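Local atomic coordinates of variant surface glycoprotein MITAT 1.1 (Trypanosoma brucei brucei, PDB entry 5LY9), a protein that forms the dense, GPI-anchored coat on the surface of the parasite, whose antigenic switching lets the trypanosome evade the host immune response. Residues M28-I39 with L80-Q91. Numbering follows the deposited sequence.
Sequences MLNEGQEVISNI and LESYKTMGLATQ. Unlike the reference sequence in segment 28-39: Glu31 (reference Lys). With NAG (2-acetamido-2-deoxy-beta-D-glucopyranose), chain C.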
loop_
_atom_site.group_PDB
_atom_site.type_symbol
_atom_site.label_atom_id
_atom_site.label_comp_id
_atom_site.label_asym_id
_atom_site.label_seq_id
_atom_site.Cartn_x
_atom_site.Cartn_y
_atom_site.Cartn_z
ATOM N N MET A 28 5.227 5.137 -3.546
ATOM C CA MET A 28 4.801 4.524 -2.340
ATOM C C MET A 28 5.443 3.120 -2.096
ATOM O O MET A 28 5.798 2.760 -0.933
ATOM C CB MET A 28 3.282 4.535 -2.236
ATOM C CG MET A 28 2.694 5.918 -2.079
ATOM S SD MET A 28 3.267 6.715 -0.551
ATOM C CE MET A 28 4.764 7.591 -1.001
ATOM N N LEU A 29 5.623 2.321 -3.125
ATOM C CA LEU A 29 6.370 1.079 -2.943
ATOM C C LEU A 29 7.777 1.318 -2.490
ATOM O O LEU A 29 8.229 0.709 -1.483
ATOM C CB LEU A 29 6.419 0.257 -4.231
ATOM C CG LEU A 29 7.246 -1.011 -4.236
ATOM C CD1 LEU A 29 6.819 -1.952 -3.142
ATOM C CD2 LEU A 29 7.227 -1.579 -5.695
ATOM N N ASN A 30 8.450 2.246 -3.158
ATOM C CA ASN A 30 9.804 2.565 -2.805
ATOM C C ASN A 30 9.867 3.032 -1.333
ATOM O O ASN A 30 10.747 2.609 -0.553
ATOM C CB ASN A 30 10.375 3.667 -3.666
ATOM C CG ASN A 30 11.885 3.804 -3.431
ATOM O OD1 ASN A 30 12.650 2.907 -3.777
ATOM N ND2 ASN A 30 12.292 4.893 -2.772
ATOM N N GLU A 31 8.940 3.898 -0.944
ATOM C CA GLU A 31 9.010 4.476 0.429
ATOM C C GLU A 31 8.741 3.387 1.492
ATOM O O GLU A 31 9.433 3.301 2.501
ATOM C CB GLU A 31 8.027 5.592 0.572
ATOM C CG GLU A 31 8.347 6.507 1.731
ATOM C CD GLU A 31 9.592 7.352 1.469
ATOM O OE1 GLU A 31 9.723 7.978 0.346
ATOM O OE2 GLU A 31 10.437 7.457 2.419
ATOM N N GLY A 32 7.782 2.537 1.208
ATOM C CA GLY A 32 7.541 1.371 2.074
ATOM C C GLY A 32 8.725 0.456 2.226
ATOM O O GLY A 32 9.037 -0.015 3.328
ATOM N N GLN A 33 9.390 0.174 1.108
ATOM C CA GLN A 33 10.571 -0.626 1.152
ATOM C C GLN A 33 11.678 -0.003 1.951
ATOM O O GLN A 33 12.400 -0.723 2.663
ATOM C CB GLN A 33 11.089 -0.985 -0.261
ATOM C CG GLN A 33 10.127 -1.909 -1.039
ATOM C CD GLN A 33 10.499 -2.121 -2.495
ATOM O OE1 GLN A 33 10.966 -1.191 -3.140
ATOM N NE2 GLN A 33 10.368 -3.326 -2.984
ATOM N N GLU A 34 11.834 1.301 1.860
ATOM C CA GLU A 34 12.852 2.022 2.633
ATOM C C GLU A 34 12.469 2.049 4.112
ATOM O O GLU A 34 13.351 1.915 4.950
ATOM C CB GLU A 34 13.018 3.442 2.105
ATOM C CG GLU A 34 13.850 3.446 0.803
ATOM C CD GLU A 34 15.217 2.803 1.055
ATOM O OE1 GLU A 34 15.961 3.235 2.007
ATOM O OE2 GLU A 34 15.487 1.762 0.400
ATOM N N VAL A 35 11.180 2.187 4.421
ATOM C CA VAL A 35 10.763 2.095 5.813
ATOM C C VAL A 35 11.132 0.721 6.370
ATOM O O VAL A 35 11.740 0.623 7.454
ATOM C CB VAL A 35 9.261 2.304 5.956
ATOM C CG1 VAL A 35 8.820 1.872 7.327
ATOM C CG2 VAL A 35 8.873 3.753 5.657
ATOM N N ILE A 36 10.826 -0.354 5.639
ATOM C CA ILE A 36 11.116 -1.693 6.111
ATOM C C ILE A 36 12.644 -1.921 6.215
ATOM O O ILE A 36 13.149 -2.473 7.192
ATOM C CB ILE A 36 10.461 -2.755 5.241
ATOM C CG1 ILE A 36 8.946 -2.685 5.323
ATOM C CG2 ILE A 36 10.928 -4.097 5.669
ATOM C CD1 ILE A 36 8.204 -3.422 4.196
ATOM N N SER A 37 13.384 -1.422 5.197
ATOM C CA SER A 37 14.798 -1.486 5.231
ATOM C C SER A 37 15.386 -0.834 6.493
ATOM O O SER A 37 16.258 -1.401 7.126
ATOM C CB SER A 37 15.399 -0.854 3.979
ATOM O OG SER A 37 16.793 -0.878 4.047
ATOM N N ASN A 38 14.909 0.339 6.834
ATOM C CA ASN A 38 15.319 1.014 8.079
ATOM C C ASN A 38 15.009 0.205 9.340
ATOM O O ASN A 38 15.861 0.066 10.234
ATOM C CB ASN A 38 14.713 2.405 8.211
ATOM C CG ASN A 38 15.411 3.451 7.358
ATOM O OD1 ASN A 38 16.417 3.178 6.666
ATOM N ND2 ASN A 38 14.920 4.656 7.449
ATOM N N ILE A 39 13.825 -0.362 9.369
ATOM C CA ILE A 39 13.459 -1.274 10.484
ATOM C C ILE A 39 14.421 -2.449 10.586
ATOM O O ILE A 39 14.884 -2.829 11.665
ATOM C CB ILE A 39 11.996 -1.751 10.297
ATOM C CG1 ILE A 39 11.036 -0.585 10.590
ATOM C CG2 ILE A 39 11.679 -2.922 11.235
ATOM C CD1 ILE A 39 9.596 -0.767 10.121
ATOM N N LEU A 80 8.298 -1.216 13.539
ATOM C CA LEU A 80 7.463 -2.157 12.798
ATOM C C LEU A 80 5.984 -2.011 13.227
ATOM O O LEU A 80 5.107 -2.017 12.376
ATOM C CB LEU A 80 7.956 -3.616 12.950
ATOM C CG LEU A 80 7.284 -4.662 12.038
ATOM C CD1 LEU A 80 7.360 -4.349 10.534
ATOM C CD2 LEU A 80 7.882 -6.062 12.273
ATOM N N GLU A 81 5.731 -1.927 14.543
ATOM C CA GLU A 81 4.388 -1.657 15.005
ATOM C C GLU A 81 3.807 -0.390 14.447
ATOM O O GLU A 81 2.621 -0.388 14.077
ATOM C CB GLU A 81 4.374 -1.633 16.543
ATOM C CG GLU A 81 3.005 -1.387 17.175
ATOM C CD GLU A 81 2.009 -2.514 17.046
ATOM O OE1 GLU A 81 2.241 -3.522 16.389
ATOM O OE2 GLU A 81 0.902 -2.338 17.595
ATOM N N SER A 82 4.565 0.704 14.441
ATOM C CA SER A 82 4.091 1.979 13.898
ATOM C C SER A 82 3.801 1.861 12.378
ATOM O O SER A 82 2.838 2.460 11.891
ATOM C CB SER A 82 5.080 3.110 14.086
ATOM O OG SER A 82 5.267 3.435 15.472
ATOM N N TYR A 83 4.623 1.129 11.643
ATOM C CA TYR A 83 4.332 0.915 10.226
ATOM C C TYR A 83 2.968 0.151 10.059
ATOM O O TYR A 83 2.125 0.510 9.259
ATOM C CB TYR A 83 5.467 0.158 9.507
ATOM C CG TYR A 83 5.293 0.182 7.991
ATOM C CD1 TYR A 83 5.203 1.351 7.318
ATOM C CD2 TYR A 83 5.221 -0.955 7.288
ATOM C CE1 TYR A 83 5.061 1.382 5.925
ATOM C CE2 TYR A 83 5.056 -0.948 5.909
ATOM C CZ TYR A 83 5.012 0.226 5.250
ATOM O OH TYR A 83 4.840 0.234 3.878
ATOM N N LYS A 84 2.744 -0.862 10.863
ATOM C CA LYS A 84 1.488 -1.580 10.803
ATOM C C LYS A 84 0.295 -0.735 11.135
ATOM O O LYS A 84 -0.697 -0.753 10.389
ATOM C CB LYS A 84 1.511 -2.799 11.749
ATOM C CG LYS A 84 0.226 -3.649 11.669
ATOM C CD LYS A 84 0.271 -4.852 12.655
ATOM C CE LYS A 84 0.074 -4.438 14.071
ATOM N NZ LYS A 84 0.166 -5.601 15.034
ATOM N N THR A 85 0.389 -0.015 12.259
ATOM C CA THR A 85 -0.768 0.644 12.779
ATOM C C THR A 85 -1.070 2.006 12.134
ATOM O O THR A 85 -2.211 2.362 12.092
ATOM C CB THR A 85 -0.699 0.833 14.296
ATOM O OG1 THR A 85 0.411 1.656 14.564
ATOM C CG2 THR A 85 -0.528 -0.462 14.966
ATOM N N MET A 86 -0.092 2.661 11.558
ATOM C CA MET A 86 -0.250 4.004 11.012
ATOM C C MET A 86 0.402 4.194 9.641
ATOM O O MET A 86 -0.223 4.736 8.733
ATOM C CB MET A 86 0.330 5.010 12.005
ATOM C CG MET A 86 -0.373 4.965 13.351
ATOM S SD MET A 86 -1.944 5.834 13.389
ATOM C CE MET A 86 -3.297 4.745 13.051
ATOM N N GLY A 87 1.653 3.788 9.497
ATOM C CA GLY A 87 2.441 4.128 8.317
ATOM C C GLY A 87 1.961 3.532 7.002
ATOM O O GLY A 87 1.873 4.214 5.946
ATOM N N LEU A 88 1.662 2.247 7.031
ATOM C CA LEU A 88 1.281 1.557 5.809
ATOM C C LEU A 88 0.000 2.132 5.252
ATOM O O LEU A 88 -0.116 2.284 4.029
ATOM C CB LEU A 88 1.121 0.086 6.068
ATOM C CG LEU A 88 0.524 -0.815 4.981
ATOM C CD1 LEU A 88 1.428 -0.855 3.790
ATOM C CD2 LEU A 88 0.294 -2.185 5.504
ATOM N N ALA A 89 -0.938 2.463 6.112
ATOM C CA ALA A 89 -2.188 3.048 5.693
ATOM C C ALA A 89 -1.932 4.300 4.899
ATOM O O ALA A 89 -2.624 4.583 3.896
ATOM C CB ALA A 89 -3.107 3.340 6.877
ATOM N N THR A 90 -0.984 5.114 5.348
ATOM C CA THR A 90 -0.759 6.409 4.657
ATOM C C THR A 90 -0.287 6.184 3.209
ATOM O O THR A 90 -0.572 7.008 2.330
ATOM C CB THR A 90 0.283 7.326 5.361
ATOM O OG1 THR A 90 1.614 6.735 5.231
ATOM C CG2 THR A 90 -0.086 7.570 6.828
ATOM N N GLN A 91 0.443 5.104 3.030
ATOM C CA GLN A 91 1.095 4.817 1.727
ATOM C C GLN A 91 0.097 4.195 0.757
ATOM O O GLN A 91 -0.022 4.637 -0.390
ATOM C CB GLN A 91 2.345 4.030 1.910
ATOM C CG GLN A 91 3.416 4.758 2.705
ATOM C CD GLN A 91 4.655 3.963 3.008
ATOM O OE1 GLN A 91 4.713 2.755 2.831
ATOM N NE2 GLN A 91 5.692 4.670 3.407
HETATM C C1 NAG C . 20.851 3.193 13.495
HETATM C C2 NAG C . 20.947 2.803 12.028
HETATM C C3 NAG C . 21.668 1.516 11.836
HETATM C C4 NAG C . 23.038 1.645 12.515
HETATM C C5 NAG C . 22.858 2.017 13.979
HETATM C C6 NAG C . 24.160 2.248 14.759
HETATM C C7 NAG C . 19.151 3.557 10.556
HETATM C C8 NAG C . 17.759 3.356 10.021
HETATM N N2 NAG C . 19.609 2.686 11.461
HETATM O O3 NAG C . 21.858 1.282 10.446
HETATM O O4 NAG C . 23.651 0.361 12.439
HETATM O O5 NAG C . 22.167 3.238 14.041
HETATM O O6 NAG C . 25.010 3.139 14.021
HETATM O O7 NAG C . 19.829 4.494 10.200
#
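A chi1 of -169° places CG of Tyr83 anti to the backbone N and sets the ring against Val35 CG1, while Gln91, whose CG is anti to the carbonyl carbon (chi1 -63°), extends its chain to lay the amide against Gly32. Val35 CG1 rests over one face of the Tyr83 ring, a CH-pi contact 4.1 Å from the centroid; Leu88 CB, from the same helix as Tyr83, covers the opposite face near the rim. The Tyr83 hydroxyl donates to Gln91 OE1 (OH to OE1 2.7 Å), with the donor 29° out of the plane of the Gln91 amide carbonyl, and this bond ties two knobs of one helix together. Both fit into holes on the facing helix: Tyr83 among Gly32, Val35, Ile36 and Ile39, Gln91 among Met28, Glu31, Gly32 and Val35. The side-chain-free Gly32 lets the polar pair settle onto the backbone, its CA 3.4 Å from Tyr83 OH and 3.2 Å from Gln91 OE1.

The segments run antiparallel and belong to helices 24-55 and 62-114, the long hairpin that forms the elongated core of the A-type VSG N-terminal domain. A pi-type turn at 83-87 widens the second helix, and Ser82 O accepts from both Met86 N and Gly87 N.

Gln91 NE2, 3.6 Å from Glu31 CG, donates to Ala257 O, whereas Glu31 OE2 is bound by Ala259 N. At the 28/91 end, Met28 bends so that SD lies 3.8 Å from Gln91 CB; at the other, Ile39 CD1 lies 3.7 Å from Leu80 N. Leu80 also packs on Ile36 of the second subunit, bringing this layer to the dimer interface.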